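PDB 6RW0: protein angel homolog 2 from Homo sapiens, which belongs to the CCR4 deadenylase family, acts as a 2',3'-cyclic phosphatase and probably binds the 3' untranslated regions of mRNA. Local coordinates for residues A[187-191]-A[229-233]; A[200-206]-A[261-267]; A[235-241]-A[361-367]; A[337-341]-A[421-425]; A[349-355]-A[397-403]. All coordinates share one frame; numbering follows the deposited sequence.

Interaction 1 (A[187-191]-A[229-233]); sequences PAICV and CPIVM
Cys229 places SG between its own backbone N and carbonyl carbon (chi1 70°), which turns the sulfur onto the neighbouring segment 187-191, where it lies 3.8 Å from Cys190 CB. Cys190 holds its own SG anti to the backbone N (chi1 178°), so that CB rather than sulfur faces Cys229. The same CB also touches the CG1 branch of Ile231; Cys190 and Ile231 share one face of the sheet, and Cys229 packs beside them from the loop before its strand. Two backbone bonds pin the strands: Cys190 N donates to Pro230 O at 2.9 Å in an almost straight line, and Val232 N donates to Cys190 O, also at 2.9 Å. CA-H...O contacts, such as Ile231 CA to Cys190 O at 3.3 Å, fill in between them. Where the pairing frays, Pro187 and Pro230 cross at about a right angle, with Pro187 CB 4.1 Å from Pro230 CD. Ala188 O is buried here without a polar partner in the model; it rests on carbon instead, 3.2 Å from Cys229 CB. Leu176 of strand 171-179 packs against both Ala188 and Cys229, while Ile217 of helix 203-220 touches Ile231. The short strand axes run nearly parallel, 11° apart, and the connection through helix 203-220 makes this a beta-alpha-beta crossover within one sheet of the DNase I-like fold.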
# COMPACT_ATOMS: atom_id res chain seq x y z
N PRO A 187 6.59 5.93 22.36
CA PRO A 187 6.50 6.78 21.18
C PRO A 187 5.17 6.59 20.46
O PRO A 187 4.48 5.58 20.59
CB PRO A 187 7.65 6.30 20.29
CG PRO A 187 7.81 4.88 20.67
CD PRO A 187 7.55 4.83 22.16
N ALA A 188 4.86 7.59 19.65
CA ALA A 188 3.80 7.46 18.68
C ALA A 188 4.22 6.50 17.57
O ALA A 188 5.40 6.18 17.40
CB ALA A 188 3.50 8.82 18.05
N ILE A 189 3.22 6.04 16.81
CA ILE A 189 3.43 5.22 15.62
C ILE A 189 2.82 5.95 14.43
O ILE A 189 1.68 6.44 14.50
CB ILE A 189 2.81 3.82 15.78
CG1 ILE A 189 3.47 3.13 16.97
CG2 ILE A 189 2.98 3.01 14.51
CD1 ILE A 189 2.84 1.83 17.33
N CYS A 190 3.56 6.01 13.34
CA CYS A 190 3.13 6.66 12.12
C CYS A 190 2.68 5.58 11.15
O CYS A 190 3.47 4.70 10.80
CB CYS A 190 4.29 7.45 11.53
SG CYS A 190 3.90 8.25 9.98
N VAL A 191 1.42 5.64 10.72
CA VAL A 191 0.87 4.66 9.78
C VAL A 191 0.54 5.38 8.49
O VAL A 191 -0.21 6.37 8.49
CB VAL A 191 -0.39 3.98 10.35
CG1 VAL A 191 -0.96 2.98 9.34
CG2 VAL A 191 -0.09 3.30 11.67
N CYS A 229 9.77 8.32 14.66
CA CYS A 229 9.01 7.33 15.42
C CYS A 229 8.82 6.10 14.53
O CYS A 229 9.08 6.15 13.33
CB CYS A 229 7.66 7.90 15.85
SG CYS A 229 6.50 8.15 14.51
N PRO A 230 8.37 4.98 15.10
CA PRO A 230 8.14 3.79 14.27
C PRO A 230 7.14 4.09 13.16
O PRO A 230 6.15 4.78 13.37
CB PRO A 230 7.58 2.76 15.26
CG PRO A 230 8.15 3.17 16.59
CD PRO A 230 8.16 4.69 16.53
N ILE A 231 7.42 3.53 11.98
CA ILE A 231 6.62 3.72 10.77
C ILE A 231 6.13 2.36 10.28
O ILE A 231 6.91 1.41 10.21
CB ILE A 231 7.45 4.39 9.66
CG1 ILE A 231 7.82 5.81 10.09
CG2 ILE A 231 6.71 4.40 8.33
CD1 ILE A 231 9.07 6.31 9.44
N VAL A 232 4.86 2.30 9.92
CA VAL A 232 4.30 1.21 9.13
C VAL A 232 3.71 1.85 7.89
O VAL A 232 2.83 2.71 8.00
CB VAL A 232 3.25 0.41 9.91
CG1 VAL A 232 2.74 -0.73 9.03
CG2 VAL A 232 3.83 -0.14 11.19
N MET A 233 4.21 1.46 6.72
CA MET A 233 3.80 2.02 5.43
C MET A 233 3.21 0.90 4.59
O MET A 233 3.94 -0.01 4.16
CB MET A 233 4.96 2.71 4.72
CG MET A 233 4.57 3.28 3.36
SD MET A 233 5.89 4.19 2.53
CE MET A 233 6.95 2.86 1.98

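Interaction 2 (A[200-206]-A[261-267]); sequences PRRGDIK and IGKVSGQ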
# COMPACT_ATOMS: atom_id res chain seq x y z
N PRO A 200 1.55 1.35 -16.27
CA PRO A 200 2.92 0.80 -16.21
C PRO A 200 4.00 1.65 -16.86
O PRO A 200 5.17 1.54 -16.47
CB PRO A 200 2.78 -0.55 -16.92
CG PRO A 200 1.38 -0.94 -16.67
CD PRO A 200 0.57 0.32 -16.67
N ARG A 201 3.68 2.42 -17.88
CA ARG A 201 4.69 3.25 -18.56
C ARG A 201 5.18 4.39 -17.66
O ARG A 201 6.30 4.75 -17.77
CB ARG A 201 4.14 3.80 -19.88
CG ARG A 201 5.18 4.54 -20.70
CD ARG A 201 4.69 4.95 -22.08
NE ARG A 201 3.63 5.93 -22.04
CZ ARG A 201 3.46 6.89 -22.92
NH1 ARG A 201 4.42 7.19 -23.78
NH2 ARG A 201 2.34 7.58 -22.93
N ARG A 202 4.30 4.95 -16.84
CA ARG A 202 4.62 6.20 -16.12
C ARG A 202 5.31 6.02 -14.76
O ARG A 202 4.80 6.50 -13.78
CB ARG A 202 3.34 7.04 -15.99
CG ARG A 202 2.72 7.37 -17.34
CD ARG A 202 3.69 8.02 -18.32
NE ARG A 202 4.30 9.23 -17.81
CZ ARG A 202 3.73 10.42 -17.82
NH1 ARG A 202 2.55 10.57 -18.37
NH2 ARG A 202 4.35 11.44 -17.27
N GLY A 203 6.53 5.52 -14.79
CA GLY A 203 7.39 5.34 -13.61
C GLY A 203 7.83 6.68 -13.05
O GLY A 203 8.18 6.72 -11.90
N ASP A 204 7.91 7.69 -13.90
CA ASP A 204 8.23 9.07 -13.47
C ASP A 204 7.13 9.54 -12.52
O ASP A 204 7.45 10.05 -11.48
CB ASP A 204 8.37 9.99 -14.69
CG ASP A 204 7.22 9.99 -15.67
OD1 ASP A 204 6.53 9.00 -15.78
OD2 ASP A 204 7.05 10.99 -16.31
N ILE A 205 5.87 9.34 -12.85
CA ILE A 205 4.79 9.71 -11.94
C ILE A 205 4.83 8.85 -10.69
O ILE A 205 4.70 9.36 -9.57
CB ILE A 205 3.42 9.67 -12.64
CG1 ILE A 205 3.40 10.62 -13.83
CG2 ILE A 205 2.35 10.01 -11.62
CD1 ILE A 205 2.13 10.56 -14.60
N LYS A 206 5.02 7.53 -10.84
CA LYS A 206 5.04 6.65 -9.68
C LYS A 206 6.10 7.07 -8.66
O LYS A 206 5.83 7.10 -7.46
CB LYS A 206 5.33 5.21 -10.10
CG LYS A 206 4.18 4.40 -10.58
CD LYS A 206 4.57 2.93 -10.37
CE LYS A 206 3.38 2.02 -10.45
NZ LYS A 206 2.86 1.87 -11.81
N ILE A 261 11.26 5.05 -18.16
CA ILE A 261 10.13 5.30 -17.26
C ILE A 261 9.29 4.05 -17.04
O ILE A 261 8.72 3.85 -15.95
CB ILE A 261 9.27 6.50 -17.73
CG1 ILE A 261 8.75 6.33 -19.15
CG2 ILE A 261 10.08 7.80 -17.61
CD1 ILE A 261 7.75 7.42 -19.52
N GLY A 262 9.19 3.18 -18.03
CA GLY A 262 8.39 1.99 -17.88
C GLY A 262 9.05 0.84 -17.16
O GLY A 262 8.41 -0.20 -16.98
N LYS A 263 10.32 0.97 -16.78
CA LYS A 263 11.04 -0.07 -16.07
C LYS A 263 11.05 0.17 -14.57
O LYS A 263 11.51 -0.69 -13.81
CB LYS A 263 12.48 -0.18 -16.59
CG LYS A 263 12.56 -0.50 -18.08
CD LYS A 263 11.86 -1.79 -18.47
CE LYS A 263 12.72 -3.00 -18.15
NZ LYS A 263 14.05 -2.90 -18.80
N VAL A 264 10.51 1.30 -14.12
CA VAL A 264 10.54 1.67 -12.71
C VAL A 264 9.78 0.65 -11.86
O VAL A 264 10.25 0.25 -10.79
CB VAL A 264 9.95 3.08 -12.54
CG1 VAL A 264 9.63 3.39 -11.10
CG2 VAL A 264 10.89 4.11 -13.12
N SER A 265 8.60 0.25 -12.31
CA SER A 265 7.71 -0.55 -11.48
C SER A 265 7.88 -2.04 -11.66
O SER A 265 7.40 -2.81 -10.82
CB SER A 265 6.25 -0.23 -11.81
OG SER A 265 5.96 -0.71 -13.12
N GLY A 266 8.47 -2.47 -12.77
CA GLY A 266 8.65 -3.90 -13.04
C GLY A 266 7.35 -4.55 -13.51
O GLY A 266 7.34 -5.74 -13.69
N GLN A 267 6.29 -3.79 -13.73
CA GLN A 267 5.00 -4.34 -14.23
C GLN A 267 5.17 -4.71 -15.69
O GLN A 267 5.92 -4.08 -16.32
CB GLN A 267 3.88 -3.31 -14.22
CG GLN A 267 3.39 -2.90 -12.84
CD GLN A 267 2.69 -1.56 -12.95
OE1 GLN A 267 3.32 -0.56 -13.20
NE2 GLN A 267 1.39 -1.57 -12.78
O HOH W 1 7.21 1.91 -14.49
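Gln267 OE1 is gripped by two donors, Lys206 NZ at 2.8 Å and Ser265 OG at 2.6 Å. The hydroxyl arrives in the carbonyl plane on a lone pair, the ammonium from above that plane. Ser265 OG in turn accepts from Gln267 N, closing an ST turn in the loop that sits against the N-terminal end of helix 203-220. The Lys206 chain bends at its last torsion (chi4 72°), which turns NZ to Gln267 OE1; NZ also bonds Leu197 O and Tyr198 O, and Gln267 NE2 reaches Tyr198 O as well. Were Gln267 exchanged for alanine, Lys206 NZ and Ser265 OG would probably lose their shared acceptor, and the Pro200 ring its crosswise amide. Beside this polar knot, Ile261 runs alongside Arg201 and Asp204, its CG2 4.0 Å from Asp204 CB. Arg202 holds that aspartate side-on, NE to OD1 and NH2 to OD2, with Ile205 CD1 over one face of the guanidinium; Arg275 takes OD2 too. Gly203 lets the backbones close up: CA lies 3.6 Å from Val264 CB, and a beta carbon would collide there. Water 1 bridges the segments, 2.9 Å from both Pro200 O and Ile261 O and accepting from Ser265 N.

Interaction 3 (A[235-241]-A[361-367]); sequences GDFNSVP and ITVDYIF
The Phe237 ring receives the edge of Phe367 over one face, with Phe367 CE2 4.1 Å from Phe237 CE1 and the planes at 86°, a T-shaped pair; Val363 O lies at the Phe237 edge. Tyr365 joins the cluster obliquely, its CD2 3.7 Å from Phe237 CD1. Along the edge of the Tyr365 ring come Ser239 O and Pro241 CG, and the hydroxyl donates to Ser239 O at 2.7 Å, tilted from the carbonyl plane. That bond ties the turn after strand 231-236 to strand 359-369. Tyr365 CG stands anti to its carbonyl carbon (chi1 -57°), which carries the phenol to the Ser239 carbonyl. Gly235 and Tyr365 form an antiparallel hydrogen-bonded pair, and Phe237 N adds a bond to Val363 O at 2.9 Å. On the other face, Asp236 and Asp364 sit at a non-hydrogen-bonded pair, their carboxylates turned 64° apart; the two like charges come close, Asp236 OD2 3.9 Å from Asp364 OD1, without bonding. Each has its own polar mates. Asp236 OD1 accepts from Asn238 N in an Asx turn and OD2 from Asn58, while Asp364 OD2 binds Thr353 and His418. A magnesium ion lies about 5 Å from the Asp236 side chain. The Gly-Asp-Phe-Asn sequence facing an aspartate bonded to a histidine is consistent with the metal-dependent active site of the endonuclease/exonuclease/phosphatase family.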
# COMPACT_ATOMS: atom_id res chain seq x y z
N GLY A 235 0.37 -0.43 1.41
CA GLY A 235 -0.44 -0.03 0.27
C GLY A 235 -0.24 -0.91 -0.94
O GLY A 235 0.47 -1.91 -0.93
N ASP A 236 -0.91 -0.47 -2.01
CA ASP A 236 -0.80 -1.04 -3.35
C ASP A 236 0.11 -0.08 -4.11
O ASP A 236 -0.29 1.04 -4.46
CB ASP A 236 -2.18 -1.17 -3.97
CG ASP A 236 -2.14 -1.75 -5.37
OD1 ASP A 236 -1.06 -1.74 -6.00
OD2 ASP A 236 -3.20 -2.20 -5.87
N PHE A 237 1.35 -0.51 -4.33
CA PHE A 237 2.37 0.30 -4.98
C PHE A 237 2.44 0.06 -6.48
O PHE A 237 3.21 0.74 -7.17
CB PHE A 237 3.74 0.08 -4.31
CG PHE A 237 3.81 0.63 -2.90
CD1 PHE A 237 3.20 -0.03 -1.85
CD2 PHE A 237 4.44 1.84 -2.65
CE1 PHE A 237 3.21 0.48 -0.58
CE2 PHE A 237 4.48 2.35 -1.36
CZ PHE A 237 3.86 1.68 -0.33
N ASN A 238 1.65 -0.87 -7.00
CA ASN A 238 1.63 -1.19 -8.43
C ASN A 238 3.05 -1.39 -8.95
O ASN A 238 3.38 -1.01 -10.08
CB ASN A 238 0.85 -0.16 -9.22
CG ASN A 238 -0.63 -0.49 -9.28
OD1 ASN A 238 -1.01 -1.62 -9.57
ND2 ASN A 238 -1.47 0.48 -8.99
N SER A 239 3.89 -2.00 -8.12
CA SER A 239 5.28 -2.24 -8.44
C SER A 239 5.65 -3.57 -7.82
O SER A 239 5.16 -3.90 -6.73
CB SER A 239 6.18 -1.16 -7.83
OG SER A 239 5.83 0.13 -8.31
N VAL A 240 6.52 -4.32 -8.49
CA VAL A 240 6.80 -5.69 -8.10
C VAL A 240 8.10 -5.85 -7.32
O VAL A 240 8.97 -4.95 -7.34
CB VAL A 240 6.78 -6.64 -9.31
CG1 VAL A 240 5.47 -6.50 -10.09
CG2 VAL A 240 7.97 -6.39 -10.20
N PRO A 241 8.29 -6.96 -6.62
CA PRO A 241 9.52 -7.15 -5.85
C PRO A 241 10.75 -7.09 -6.73
O PRO A 241 10.79 -7.62 -7.84
CB PRO A 241 9.33 -8.53 -5.21
CG PRO A 241 7.82 -8.65 -5.09
CD PRO A 241 7.31 -8.05 -6.37
N ILE A 361 0.73 -11.11 -9.59
CA ILE A 361 2.00 -10.54 -9.15
C ILE A 361 1.83 -10.06 -7.71
O ILE A 361 0.71 -9.96 -7.19
CB ILE A 361 2.46 -9.36 -10.05
CG1 ILE A 361 1.34 -8.33 -10.22
CG2 ILE A 361 2.99 -9.86 -11.41
CD1 ILE A 361 1.72 -7.12 -11.06
N THR A 362 2.94 -9.75 -7.05
CA THR A 362 2.91 -8.99 -5.81
C THR A 362 3.00 -7.51 -6.17
O THR A 362 3.96 -7.10 -6.82
CB THR A 362 4.07 -9.35 -4.88
OG1 THR A 362 3.82 -10.59 -4.20
CG2 THR A 362 4.29 -8.26 -3.82
N VAL A 363 2.00 -6.73 -5.75
CA VAL A 363 2.04 -5.27 -5.83
C VAL A 363 1.69 -4.62 -4.50
O VAL A 363 1.76 -3.39 -4.38
CB VAL A 363 1.12 -4.71 -6.94
CG1 VAL A 363 1.66 -5.09 -8.29
CG2 VAL A 363 -0.33 -5.16 -6.73
N ASP A 364 1.27 -5.41 -3.52
CA ASP A 364 0.88 -4.92 -2.21
C ASP A 364 1.96 -5.24 -1.19
O ASP A 364 2.58 -6.30 -1.26
CB ASP A 364 -0.42 -5.58 -1.75
CG ASP A 364 -1.55 -5.37 -2.72
OD1 ASP A 364 -2.14 -4.27 -2.71
OD2 ASP A 364 -1.86 -6.29 -3.52
N TYR A 365 2.18 -4.32 -0.25
CA TYR A 365 3.25 -4.45 0.73
C TYR A 365 2.83 -3.90 2.09
O TYR A 365 2.00 -2.99 2.19
CB TYR A 365 4.50 -3.65 0.29
CG TYR A 365 5.01 -4.07 -1.07
CD1 TYR A 365 5.92 -5.09 -1.17
CD2 TYR A 365 4.54 -3.48 -2.24
CE1 TYR A 365 6.39 -5.52 -2.40
CE2 TYR A 365 5.00 -3.91 -3.47
CZ TYR A 365 5.91 -4.93 -3.55
OH TYR A 365 6.35 -5.36 -4.77
N ILE A 366 3.47 -4.43 3.13
CA ILE A 366 3.57 -3.77 4.43
C ILE A 366 5.05 -3.56 4.68
O ILE A 366 5.80 -4.53 4.85
CB ILE A 366 2.92 -4.57 5.56
CG1 ILE A 366 1.43 -4.80 5.32
CG2 ILE A 366 3.10 -3.79 6.87
CD1 ILE A 366 0.75 -5.76 6.30
N PHE A 367 5.49 -2.30 4.70
CA PHE A 367 6.85 -1.93 5.05
C PHE A 367 6.84 -1.39 6.48
O PHE A 367 5.84 -0.82 6.93
CB PHE A 367 7.36 -0.85 4.11
CG PHE A 367 7.50 -1.29 2.68
CD1 PHE A 367 8.55 -2.10 2.30
CD2 PHE A 367 6.62 -0.83 1.71
CE1 PHE A 367 8.70 -2.47 0.97
CE2 PHE A 367 6.78 -1.18 0.37
CZ PHE A 367 7.81 -2.02 0.01

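Interaction 4 (A[337-341]-A[421-425]); sequences SSVYS and LLAKF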
# COMPACT_ATOMS: atom_id res chain seq x y z
N SER A 337 11.94 -2.36 6.28
CA SER A 337 11.91 -3.75 5.87
C SER A 337 10.52 -4.07 5.35
O SER A 337 9.55 -3.36 5.63
CB SER A 337 12.20 -4.67 7.07
OG SER A 337 13.55 -4.55 7.48
N SER A 338 10.43 -5.15 4.58
CA SER A 338 9.17 -5.65 4.07
C SER A 338 8.72 -6.82 4.94
O SER A 338 9.53 -7.70 5.27
CB SER A 338 9.31 -6.12 2.63
OG SER A 338 8.15 -6.81 2.18
N VAL A 339 7.44 -6.85 5.29
CA VAL A 339 6.91 -7.97 6.06
C VAL A 339 7.14 -9.28 5.33
O VAL A 339 7.57 -10.28 5.92
CB VAL A 339 5.43 -7.76 6.40
CG1 VAL A 339 4.78 -9.08 6.87
CG2 VAL A 339 5.29 -6.68 7.46
N TYR A 340 6.82 -9.31 4.04
CA TYR A 340 6.92 -10.51 3.22
C TYR A 340 8.23 -10.56 2.45
O TYR A 340 8.82 -9.53 2.11
CB TYR A 340 5.73 -10.56 2.28
CG TYR A 340 4.42 -10.75 3.01
CD1 TYR A 340 3.99 -12.01 3.36
CD2 TYR A 340 3.64 -9.67 3.36
CE1 TYR A 340 2.79 -12.19 4.02
CE2 TYR A 340 2.44 -9.84 4.04
CZ TYR A 340 2.02 -11.11 4.37
OH TYR A 340 0.82 -11.26 5.03
N SER A 341 8.70 -11.79 2.22
CA SER A 341 9.96 -12.03 1.53
C SER A 341 9.79 -12.32 0.04
O SER A 341 10.79 -12.37 -0.68
CB SER A 341 10.72 -13.18 2.20
OG SER A 341 10.03 -14.39 2.00
N LEU A 421 -2.99 -8.58 3.30
CA LEU A 421 -1.71 -8.79 3.98
C LEU A 421 -1.93 -8.52 5.45
O LEU A 421 -2.72 -7.64 5.82
CB LEU A 421 -0.67 -7.82 3.42
CG LEU A 421 -0.03 -8.19 2.08
CD1 LEU A 421 -1.02 -8.26 0.93
CD2 LEU A 421 1.10 -7.21 1.73
N LEU A 422 -1.26 -9.28 6.32
CA LEU A 422 -1.48 -9.12 7.75
C LEU A 422 -0.19 -9.42 8.49
O LEU A 422 0.47 -10.43 8.22
CB LEU A 422 -2.60 -10.06 8.21
CG LEU A 422 -3.02 -10.02 9.68
CD1 LEU A 422 -3.64 -8.69 10.10
CD2 LEU A 422 -3.99 -11.18 9.95
N ALA A 423 0.16 -8.54 9.43
CA ALA A 423 1.36 -8.68 10.22
C ALA A 423 1.06 -8.37 11.67
O ALA A 423 0.20 -7.54 11.98
CB ALA A 423 2.43 -7.69 9.75
N LYS A 424 1.81 -9.01 12.57
CA LYS A 424 1.81 -8.65 13.98
C LYS A 424 3.18 -8.10 14.35
O LYS A 424 4.20 -8.76 14.10
CB LYS A 424 1.46 -9.82 14.89
CG LYS A 424 1.31 -9.36 16.34
CD LYS A 424 0.51 -10.32 17.20
CE LYS A 424 1.14 -10.47 18.57
NZ LYS A 424 0.20 -11.04 19.57
N PHE A 425 3.18 -6.93 14.97
CA PHE A 425 4.41 -6.22 15.35
C PHE A 425 4.52 -6.07 16.86
O PHE A 425 3.53 -6.11 17.55
CB PHE A 425 4.42 -4.81 14.76
CG PHE A 425 4.51 -4.76 13.26
CD1 PHE A 425 5.66 -5.10 12.59
CD2 PHE A 425 3.42 -4.34 12.52
CE1 PHE A 425 5.72 -5.05 11.21
CE2 PHE A 425 3.48 -4.30 11.14
CZ PHE A 425 4.63 -4.65 10.49
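Val339 pushes its CG2 methyl as a knob into the hollow between Ala423 and Phe425, touching Ala423 CB at 3.8 Å and Phe425 CZ at 3.7 Å. The small alanine makes the dent and the phenylalanine ring, reaching back along its strand, walls one end of it. CG1 of the same valine also meets Ala423 CB, and sits 3.7 Å above the Tyr340 ring plane, offset toward the rim, so this branched side chain is packed among Ala423, Phe425 and Tyr340. Next along, Tyr340 meets Leu421 obliquely: CE2 comes 3.6 Å from Leu421 CG and CD2 meets the CD2 methyl. The tyrosine keeps CG anti to its carbonyl carbon (chi1 -66°), directing the ring across to strand 421-428, where the hydroxyl accepts from Leu422 N at 3.1 Å in a nearly straight bond (173°). The same oxygen bonds Leu395 O on the adjoining strand. A phenylalanine in place of Tyr340 would probably leave Leu422 N without this acceptor and Leu395 O without its mate. Ile366 of strand 359-369 touches both Val339 and Leu421. Strand 336-338, which leads into Val339 and Tyr340, belongs to one mixed sheet and strand 421-428 to the other, so the contact lies between the packed sheets of the sandwich. Its chemistry is chiefly hydrocarbon, with one phenolic oxygen serving a backbone N-H and a backbone carbonyl inside an apolar contact.

Interaction 5 (A[349-355]-A[397-403]); sequences IPEVTTC and LLTEQDL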
# COMPACT_ATOMS: atom_id res chain seq x y z
N ILE A 349 9.26 -20.21 -5.69
CA ILE A 349 8.08 -19.74 -6.43
C ILE A 349 7.64 -18.39 -5.86
O ILE A 349 7.63 -18.23 -4.63
CB ILE A 349 6.95 -20.77 -6.34
CG1 ILE A 349 7.40 -22.09 -6.97
CG2 ILE A 349 5.69 -20.23 -7.02
CD1 ILE A 349 6.47 -23.23 -6.68
N PRO A 350 7.27 -17.43 -6.70
CA PRO A 350 6.87 -16.12 -6.18
C PRO A 350 5.55 -16.14 -5.44
O PRO A 350 4.60 -16.82 -5.83
CB PRO A 350 6.76 -15.25 -7.44
CG PRO A 350 7.40 -16.00 -8.52
CD PRO A 350 7.39 -17.44 -8.16
N GLU A 351 5.50 -15.33 -4.38
CA GLU A 351 4.25 -14.93 -3.78
C GLU A 351 3.53 -13.95 -4.69
O GLU A 351 4.15 -13.12 -5.36
CB GLU A 351 4.54 -14.17 -2.48
CG GLU A 351 5.11 -15.02 -1.36
CD GLU A 351 5.56 -14.23 -0.13
OE1 GLU A 351 5.66 -12.98 -0.19
OE2 GLU A 351 5.84 -14.88 0.89
N VAL A 352 2.19 -14.01 -4.69
CA VAL A 352 1.38 -13.03 -5.38
C VAL A 352 0.40 -12.42 -4.39
O VAL A 352 0.05 -13.04 -3.37
CB VAL A 352 0.64 -13.57 -6.63
CG1 VAL A 352 1.63 -14.17 -7.61
CG2 VAL A 352 -0.44 -14.57 -6.23
N THR A 353 -0.01 -11.18 -4.66
CA THR A 353 -1.03 -10.49 -3.87
C THR A 353 -2.25 -10.11 -4.70
O THR A 353 -3.22 -9.58 -4.13
CB THR A 353 -0.46 -9.24 -3.17
OG1 THR A 353 -0.11 -8.22 -4.13
CG2 THR A 353 0.75 -9.59 -2.34
N THR A 354 -2.24 -10.34 -6.01
CA THR A 354 -3.36 -10.04 -6.90
C THR A 354 -3.38 -11.08 -8.00
O THR A 354 -2.33 -11.60 -8.38
CB THR A 354 -3.24 -8.60 -7.44
OG1 THR A 354 -4.43 -8.23 -8.14
CG2 THR A 354 -2.07 -8.45 -8.39
N CYS A 355 -4.57 -11.43 -8.50
CA CYS A 355 -4.67 -12.49 -9.51
C CYS A 355 -5.98 -12.38 -10.30
O CYS A 355 -6.98 -13.00 -9.93
CB CYS A 355 -4.55 -13.88 -8.91
SG CYS A 355 -4.57 -15.25 -10.14
N LEU A 397 1.19 -15.82 2.24
CA LEU A 397 0.56 -15.50 0.94
C LEU A 397 0.45 -16.80 0.13
O LEU A 397 0.66 -17.86 0.67
CB LEU A 397 1.41 -14.39 0.31
CG LEU A 397 1.08 -12.98 0.80
CD1 LEU A 397 2.12 -12.01 0.28
CD2 LEU A 397 -0.30 -12.56 0.35
N LEU A 398 0.03 -16.70 -1.12
CA LEU A 398 -0.19 -17.85 -2.01
C LEU A 398 0.53 -17.62 -3.32
O LEU A 398 1.02 -16.56 -3.56
CB LEU A 398 -1.70 -17.98 -2.24
CG LEU A 398 -2.55 -18.18 -1.00
CD1 LEU A 398 -4.01 -18.13 -1.36
CD2 LEU A 398 -2.21 -19.49 -0.32
N THR A 399 0.64 -18.67 -4.10
CA THR A 399 1.23 -18.62 -5.45
C THR A 399 0.14 -18.36 -6.48
O THR A 399 -1.03 -18.49 -6.18
CB THR A 399 1.98 -19.90 -5.79
OG1 THR A 399 1.00 -20.91 -5.94
CG2 THR A 399 3.00 -20.30 -4.75
N GLU A 400 0.56 -18.03 -7.70
CA GLU A 400 -0.33 -17.82 -8.85
C GLU A 400 -1.08 -19.14 -9.10
O GLU A 400 -2.25 -19.10 -9.32
CB GLU A 400 0.50 -17.42 -10.06
CG GLU A 400 -0.29 -17.33 -11.35
CD GLU A 400 0.52 -16.86 -12.54
OE1 GLU A 400 1.70 -16.64 -12.36
OE2 GLU A 400 -0.05 -16.74 -13.60
N GLN A 401 -0.37 -20.26 -9.04
CA GLN A 401 -0.99 -21.58 -9.28
C GLN A 401 -2.04 -21.86 -8.20
O GLN A 401 -3.09 -22.35 -8.55
CB GLN A 401 0.07 -22.68 -9.31
CG GLN A 401 -0.53 -24.03 -9.67
CD GLN A 401 0.42 -25.19 -9.59
OE1 GLN A 401 1.56 -25.08 -9.16
NE2 GLN A 401 -0.06 -26.35 -10.02
N ASP A 402 -1.77 -21.51 -6.96
CA ASP A 402 -2.75 -21.72 -5.87
C ASP A 402 -4.02 -20.94 -6.20
O ASP A 402 -5.07 -21.45 -6.04
CB ASP A 402 -2.26 -21.14 -4.53
CG ASP A 402 -1.18 -21.91 -3.82
OD1 ASP A 402 -1.08 -23.11 -4.06
OD2 ASP A 402 -0.42 -21.28 -3.07
N LEU A 403 -3.89 -19.70 -6.63
CA LEU A 403 -5.07 -18.86 -6.92
C LEU A 403 -5.83 -19.36 -8.14
O LEU A 403 -7.03 -19.26 -8.14
CB LEU A 403 -4.63 -17.40 -7.00
CG LEU A 403 -4.31 -16.80 -5.63
CD1 LEU A 403 -3.78 -15.39 -5.79
CD2 LEU A 403 -5.52 -16.81 -4.73
O HOH W 2 3.46 -17.67 -8.15
O HOH W 3 4.02 -15.97 2.65
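Ile349, exposed to solvent, sets its CG2 methyl 3.5 Å from the CG2 methyl of Thr399. Pro350 contributes its carbonyl: O accepts a hydrogen bond from water 2, which accepts from Glu400 N in the first turn of helix 400-405. Glu351 then crosses Leu397 at about a right angle, CG on CB, and through OE2 holds water 3, which accepts from Leu397 N. Val352 carries the middle. Its N donates to Leu398 O at 3.0 Å, while chi1 of -57° sets CG1 anti to the carbonyl carbon and leaves CG2 between backbone N and carbonyl carbon, where it meets Leu403 CD1 tip to tip at 3.5 Å, a tight fit for two methyls. Val352 O, buried without a polar partner, faces Leu397 CD2 at 3.8 Å. Thr353 turns CG2 onto Leu397 CD1, and its OG1 is bonded to Asp364. Cys355 finishes the walk, CB packing on Leu403 CD1 at 3.6 Å. Opposite, Thr399 and Asp402 close a capping box: Asp402 N donates to Thr399 OG1 and Thr399 N to Asp402 OD2, each at 3.0 Å. Methyl packing thus fastens the start of helix 400-405 to the loop that leads into strand 354-356, while one direct backbone bond and two waters satisfy polar groups along the seam.

Interaction 3 is central, about 6 Å from the chain's centre and touching the other four. Strand 231-236 carries it on from interaction 1 (Met233 N to Phe367 O, 2.8 Å), and strand 359-369 joins it to interaction 4 (Ile366 O to Val339 N, 2.9 Å). Ser265 O lies 2.9 Å from Val240 N, linking the loop of interaction 2, and Thr353 OG1 lies 2.7 Å from Asp364 OD2, so interaction 5 supplies a hydrogen-bond partner to Asp364; the magnesium ion is about 10 Å from the Thr353 side chain and about 5 Å from that of Asp236. Interactions 1 and 2 have centres 28 Å apart, with helix 203-220 running between them. Tyr340 of interaction 4 also packs on Leu397 of interaction 5.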